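Local coordinates for putative iron binding protein (Bordetella pertussis Tohama I, PDB 1Y9U), which binds ferric iron through tyrosine side chains, probably as a periplasmic solute-binding protein of bacterial iron uptake, at residues L10-E15 against V34-V39; A159-L164 against S313-K318. All blocks are in the same frame, centred on the assembly; numbering follows the deposited sequence.

Interaction 1. Residues L10-E15 against V34-V39; sequences LYTTRE and VNTVFV
Two parallel strands of a beta-alpha-beta unit meet where Leu-10 to Thr-12 run beside Thr-36 to Phe-38, with helix 20-30 as the crossover between them. Four backbone bonds of 2.8 to 2.9 Å alternate across the pair: Leu-10 N to Asn-35 O, Val-37 N to Leu-10 O, Thr-12 N to Val-37 O and Val-39 N to Thr-12 O. On one face Tyr-11 and Val-37 lie side by side, and valine's branch at CB sets CG1 over the ring, 4.1 Å from its centroid, a CH-pi contact. Tyr-11 OH is held beyond by Glu-50. On the other face Leu-10 packs on Leu-23 of the crossover helix. Past the strand end Thr-12 OG1, anti to its own nitrogen (chi1 174°), accepts from Arg-14 N at 2.9 Å in an ST turn. Phe-38 lies beside this turn, its edge meeting Thr-13 O (CE1 at 3.7 Å). Beyond it, the bent Glu-15 chain brings OE1 to 3.3 Å from Phe-38 CZ, carboxylate nearly perpendicular to the ring. Arg-14, salt-bridged to Glu-276, has its side chain about 6 Å from that of Tyr-199, which binds ferric iron in a structure of this protein, though none is bound here; residues following strand 7-12 thus reach toward the iron site, consistent with ligand-binding loops of periplasmic binding proteins.

Interaction 2. Residues A159-L164 against S313-K318; sequences ATEKWL and SELVDK
Glu-161 OE1 is gripped by two groups: it is salt-bridged to Arg-165, one helical turn on, and accepts a hydrogen bond from a water 2.8 Å away, which Lys-318 NZ meets only weakly. The other oxygen, Glu-161 OE2, takes a hydrogen bond from Lys-318 NZ at 2.9 Å, a salt bridge tying helix 303-318 to helix 157-170. The ammonium reaches OE2 on its syn side but stands 32° out of the carboxylate plane. Two cationic groups thus share one carboxylate, which would probably stabilise its negative charge. Lys-318 already points toward the other helix, and its extended chain, all torsions near 180°, carries NZ to the carboxylate at the margin of the contact, crossing Glu-161 at about a right angle.

Beneath this bridge the contact turns apolar. Leu-315 points toward the other helix and divides its two methyls: CD1 lies 3.9 Å from Thr-160 CG2, and CD2 lies 4.1 Å from Glu-161 CB, so the aliphatic root of the glutamate serves as packing surface while its end stays polar. The Thr-160 methyl is anti to the backbone N and can face the leucine, its hydroxyl being turned to Gly-156 O in the preceding turn. Leu-164, one turn after Thr-160, sends CD1 to Leu-315 CB at 4.0 Å and to Val-316 CG2 at 4.2 Å. Branched aliphatic chains fit here because they fill the space between axes 9.8 Å apart without needing polar partners. Thr-160 also packs on helix 142-155, and Val-316 on Phe-321 near the C-terminus. The segments cross at -46°, giving an oblique helix-helix interface, apolar within and closed at its solvent side by an interhelical salt bridge.

In the fold
Interaction 1 and interaction 2 lie on opposite sides of the chain's centre, their own centres 36 Å apart, and share no helix or strand. The first joins neighbours in sequence through one crossover; the second brings the last helix back to a helix nearly 150 residues earlier. Both are partly buried, yet their chemistry follows their place: a parallel strand pair is held by main-chain bonds, with side chains distributed over two faces, whereas the helices, whose backbones bond internally, can meet through side chains alone. Segment 10-15 approaches the iron-binding tyrosines through Arg-14, while in segment 313-318 the side chain of Val-316 is about 11 Å from that of Tyr-143.

Interaction 1. Residues L10-E15 against V34-V39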
loop_
_atom_site.group_PDB
_atom_site.type_symbol
_atom_site.label_atom_id
_atom_site.label_comp_id
_atom_site.label_asym_id
_atom_site.label_seq_id
_atom_site.Cartn_x
_atom_site.Cartn_y
_atom_site.Cartn_z
ATOM N N LEU A 10 -19.416 -7.609 -3.813
ATOM C CA LEU A 10 -18.108 -7.091 -3.391
ATOM C C LEU A 10 -18.304 -5.868 -2.524
ATOM O O LEU A 10 -18.767 -4.850 -3.010
ATOM C CB LEU A 10 -17.287 -6.720 -4.617
ATOM C CG LEU A 10 -15.922 -6.055 -4.339
ATOM C CD1 LEU A 10 -14.971 -7.000 -3.623
ATOM C CD2 LEU A 10 -15.320 -5.550 -5.641
ATOM N N TYR A 11 -17.956 -5.978 -1.252
ATOM C CA TYR A 11 -17.926 -4.817 -0.362
ATOM C C TYR A 11 -16.505 -4.270 -0.400
ATOM O O TYR A 11 -15.572 -4.982 -0.047
ATOM C CB TYR A 11 -18.256 -5.207 1.079
ATOM C CG TYR A 11 -19.727 -5.430 1.411
ATOM C CD1 TYR A 11 -20.616 -5.994 0.497
ATOM C CD2 TYR A 11 -20.212 -5.099 2.665
ATOM C CE1 TYR A 11 -21.941 -6.203 0.834
ATOM C CE2 TYR A 11 -21.534 -5.311 2.999
ATOM C CZ TYR A 11 -22.383 -5.852 2.082
ATOM O OH TYR A 11 -23.696 -6.065 2.429
ATOM N N THR A 12 -16.357 -3.004 -0.787
ATOM C CA THR A 12 -15.042 -2.413 -1.031
ATOM C C THR A 12 -14.914 -1.018 -0.468
ATOM O O THR A 12 -15.808 -0.203 -0.629
ATOM C CB THR A 12 -14.743 -2.381 -2.531
ATOM O OG1 THR A 12 -13.515 -1.660 -2.761
ATOM C CG2 THR A 12 -15.857 -1.663 -3.331
ATOM N N THR A 13 -13.775 -0.742 0.165
ATOM C CA THR A 13 -13.460 0.609 0.617
ATOM C C THR A 13 -12.666 1.362 -0.444
ATOM O O THR A 13 -12.327 2.543 -0.256
ATOM C CB THR A 13 -12.676 0.588 1.936
ATOM O OG1 THR A 13 -11.347 0.085 1.706
ATOM C CG2 THR A 13 -13.309 -0.351 2.993
ATOM N N ARG A 14 -12.313 0.676 -1.534
ATOM C CA ARG A 14 -11.689 1.306 -2.699
ATOM C C ARG A 14 -12.755 1.832 -3.646
ATOM O O ARG A 14 -13.716 1.104 -3.939
ATOM C CB ARG A 14 -10.814 0.294 -3.451
ATOM C CG ARG A 14 -9.788 -0.398 -2.590
ATOM C CD ARG A 14 -8.511 -0.719 -3.358
ATOM N NE ARG A 14 -7.697 0.498 -3.488
ATOM C CZ ARG A 14 -6.445 0.520 -3.934
ATOM N NH1 ARG A 14 -5.853 -0.588 -4.355
ATOM N NH2 ARG A 14 -5.790 1.652 -3.979
ATOM N N GLU A 15 -12.548 3.038 -4.185
ATOM C CA GLU A 15 -13.560 3.720 -5.003
ATOM C C GLU A 15 -13.919 2.753 -6.118
ATOM O O GLU A 15 -13.016 2.240 -6.779
ATOM C CB GLU A 15 -13.050 5.029 -5.666
ATOM C CG GLU A 15 -12.426 6.141 -4.811
ATOM C CD GLU A 15 -13.202 6.530 -3.557
ATOM O OE1 GLU A 15 -12.951 5.909 -2.495
ATOM O OE2 GLU A 15 -14.028 7.491 -3.613
ATOM N N VAL A 34 -22.103 -8.883 -10.715
ATOM C CA VAL A 34 -21.327 -8.366 -9.603
ATOM C C VAL A 34 -22.052 -7.172 -8.986
ATOM O O VAL A 34 -22.344 -6.217 -9.682
ATOM C CB VAL A 34 -19.922 -7.951 -10.057
ATOM C CG1 VAL A 34 -19.137 -7.410 -8.881
ATOM C CG2 VAL A 34 -19.202 -9.151 -10.667
ATOM N N ASN A 35 -22.341 -7.259 -7.692
ATOM C CA ASN A 35 -22.895 -6.139 -6.930
ATOM C C ASN A 35 -21.758 -5.438 -6.223
ATOM O O ASN A 35 -21.125 -6.019 -5.351
ATOM C CB ASN A 35 -23.899 -6.628 -5.900
ATOM C CG ASN A 35 -25.001 -7.471 -6.522
ATOM O OD1 ASN A 35 -25.621 -7.063 -7.499
ATOM N ND2 ASN A 35 -25.214 -8.658 -5.973
ATOM N N THR A 36 -21.506 -4.196 -6.608
ATOM C CA THR A 36 -20.416 -3.410 -6.041
ATOM C C THR A 36 -21.013 -2.546 -4.950
ATOM O O THR A 36 -21.868 -1.703 -5.228
ATOM C CB THR A 36 -19.760 -2.520 -7.105
ATOM O OG1 THR A 36 -19.188 -3.319 -8.153
ATOM C CG2 THR A 36 -18.564 -1.765 -6.512
ATOM N N VAL A 37 -20.573 -2.773 -3.718
ATOM C CA VAL A 37 -21.026 -2.035 -2.545
ATOM C C VAL A 37 -19.855 -1.246 -1.968
ATOM O O VAL A 37 -18.978 -1.802 -1.320
ATOM C CB VAL A 37 -21.629 -2.964 -1.477
ATOM C CG1 VAL A 37 -22.043 -2.166 -0.235
ATOM C CG2 VAL A 37 -22.841 -3.718 -2.047
ATOM N N PHE A 38 -19.880 0.067 -2.182
ATOM C CA PHE A 38 -18.830 0.958 -1.724
ATOM C C PHE A 38 -19.055 1.296 -0.252
ATOM O O PHE A 38 -20.123 1.830 0.128
ATOM C CB PHE A 38 -18.824 2.215 -2.587
ATOM C CG PHE A 38 -17.807 3.253 -2.165
ATOM C CD1 PHE A 38 -16.476 2.919 -1.963
ATOM C CD2 PHE A 38 -18.187 4.577 -1.990
ATOM C CE1 PHE A 38 -15.562 3.878 -1.578
ATOM C CE2 PHE A 38 -17.265 5.530 -1.597
ATOM C CZ PHE A 38 -15.959 5.182 -1.406
ATOM N N VAL A 39 -18.069 0.986 0.575
ATOM C CA VAL A 39 -18.104 1.272 2.005
ATOM C C VAL A 39 -16.923 2.189 2.353
ATOM O O VAL A 39 -15.807 1.721 2.621
ATOM C CB VAL A 39 -18.059 -0.024 2.840
ATOM C CG1 VAL A 39 -18.196 0.278 4.317
ATOM C CG2 VAL A 39 -19.146 -1.012 2.375
#

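Interaction 2. Residues A159-L164 against S313-K318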
loop_
_atom_site.group_PDB
_atom_site.type_symbol
_atom_site.label_atom_id
_atom_site.label_comp_id
_atom_site.label_asym_id
_atom_site.label_seq_id
_atom_site.Cartn_x
_atom_site.Cartn_y
_atom_site.Cartn_z
ATOM N N ALA A 159 16.990 0.879 17.793
ATOM C CA ALA A 159 17.495 1.386 16.531
ATOM C C ALA A 159 16.418 2.246 15.872
ATOM O O ALA A 159 16.718 3.275 15.287
ATOM C CB ALA A 159 17.892 0.262 15.605
ATOM N N THR A 160 15.163 1.827 15.982
ATOM C CA THR A 160 14.061 2.542 15.336
ATOM C C THR A 160 13.853 3.915 15.967
ATOM O O THR A 160 13.640 4.913 15.266
ATOM C CB THR A 160 12.780 1.718 15.380
ATOM O OG1 THR A 160 12.987 0.503 14.660
ATOM C CG2 THR A 160 11.632 2.446 14.654
ATOM N N GLU A 161 13.955 3.994 17.288
ATOM C CA GLU A 161 13.839 5.268 17.967
ATOM C C GLU A 161 14.946 6.241 17.549
ATOM O O GLU A 161 14.694 7.431 17.305
ATOM C CB GLU A 161 13.875 5.058 19.487
ATOM C CG GLU A 161 13.761 6.346 20.250
ATOM C CD GLU A 161 13.788 6.186 21.733
ATOM O OE1 GLU A 161 14.088 7.213 22.397
ATOM O OE2 GLU A 161 13.499 5.062 22.229
ATOM N N LYS A 162 16.164 5.731 17.447
ATOM C CA LYS A 162 17.293 6.553 17.042
ATOM C C LYS A 162 17.092 7.063 15.620
ATOM O O LYS A 162 17.370 8.214 15.342
ATOM C CB LYS A 162 18.600 5.759 17.162
ATOM C CG LYS A 162 19.816 6.400 16.513
ATOM C CD LYS A 162 21.121 5.750 17.001
ATOM C CE LYS A 162 22.241 6.739 16.903
ATOM N NZ LYS A 162 22.431 7.554 18.145
ATOM N N TRP A 163 16.593 6.198 14.731
ATOM C CA TRP A 163 16.255 6.612 13.371
ATOM C C TRP A 163 15.224 7.724 13.376
ATOM O O TRP A 163 15.401 8.736 12.716
ATOM C CB TRP A 163 15.746 5.414 12.584
ATOM C CG TRP A 163 15.461 5.705 11.144
ATOM C CD1 TRP A 163 16.375 5.811 10.161
ATOM C CD2 TRP A 163 14.184 5.964 10.546
ATOM N NE1 TRP A 163 15.764 6.100 8.967
ATOM C CE2 TRP A 163 14.410 6.182 9.172
ATOM C CE3 TRP A 163 12.872 5.991 11.029
ATOM C CZ2 TRP A 163 13.371 6.433 8.271
ATOM C CZ3 TRP A 163 11.841 6.257 10.137
ATOM C CH2 TRP A 163 12.104 6.464 8.775
ATOM N N LEU A 164 14.143 7.546 14.121
ATOM C CA LEU A 164 13.101 8.563 14.201
ATOM C C LEU A 164 13.635 9.907 14.675
ATOM O O LEU A 164 13.293 10.946 14.117
ATOM C CB LEU A 164 11.946 8.113 15.098
ATOM C CG LEU A 164 11.019 7.063 14.472
ATOM C CD1 LEU A 164 10.157 6.436 15.545
ATOM C CD2 LEU A 164 10.177 7.696 13.343
ATOM N N SER A 313 3.502 3.617 16.533
ATOM C CA SER A 313 2.805 4.862 16.770
ATOM C C SER A 313 3.262 5.496 18.094
ATOM O O SER A 313 3.429 6.719 18.215
ATOM C CB SER A 313 1.285 4.658 16.797
ATOM O OG SER A 313 0.598 5.847 17.118
ATOM N N GLU A 314 3.445 4.646 19.094
ATOM C CA GLU A 314 3.854 5.141 20.403
ATOM C C GLU A 314 5.287 5.665 20.346
ATOM O O GLU A 314 5.592 6.660 21.018
ATOM C CB GLU A 314 3.591 4.091 21.493
ATOM C CG GLU A 314 2.092 4.001 21.769
ATOM C CD GLU A 314 1.614 2.773 22.541
ATOM O OE1 GLU A 314 2.436 1.933 22.968
ATOM O OE2 GLU A 314 0.376 2.668 22.721
ATOM N N LEU A 315 6.152 5.049 19.536
ATOM C CA LEU A 315 7.526 5.545 19.373
ATOM C C LEU A 315 7.534 6.907 18.663
ATOM O O LEU A 315 8.268 7.817 19.023
ATOM C CB LEU A 315 8.396 4.560 18.600
ATOM C CG LEU A 315 9.241 3.509 19.298
ATOM C CD1 LEU A 315 10.146 2.873 18.268
ATOM C CD2 LEU A 315 10.053 4.076 20.464
ATOM N N VAL A 316 6.722 7.057 17.632
ATOM C CA VAL A 316 6.607 8.320 16.936
ATOM C C VAL A 316 6.208 9.437 17.906
ATOM O O VAL A 316 6.777 10.531 17.879
ATOM C CB VAL A 316 5.605 8.181 15.755
ATOM C CG1 VAL A 316 5.200 9.550 15.195
ATOM C CG2 VAL A 316 6.177 7.289 14.643
ATOM N N ASP A 317 5.270 9.134 18.801
ATOM C CA ASP A 317 4.829 10.105 19.801
ATOM C C ASP A 317 5.907 10.398 20.858
ATOM O O ASP A 317 6.090 11.562 21.239
ATOM C CB ASP A 317 3.546 9.643 20.478
ATOM C CG ASP A 317 2.836 10.751 21.167
ATOM O OD1 ASP A 317 2.487 11.767 20.513
ATOM O OD2 ASP A 317 2.567 10.679 22.374
ATOM N N LYS A 318 6.639 9.363 21.265
ATOM C CA LYS A 318 7.723 9.499 22.245
ATOM C C LYS A 318 8.736 10.527 21.791
ATOM O O LYS A 318 9.177 11.369 22.559
ATOM C CB LYS A 318 8.423 8.152 22.448
ATOM C CG LYS A 318 9.571 8.170 23.486
ATOM C CD LYS A 318 10.314 6.854 23.565
ATOM C CE LYS A 318 11.337 6.870 24.705
ATOM N NZ LYS A 318 12.131 5.638 24.724
HETATM O O HOH W 1 15.309 6.879 24.849
#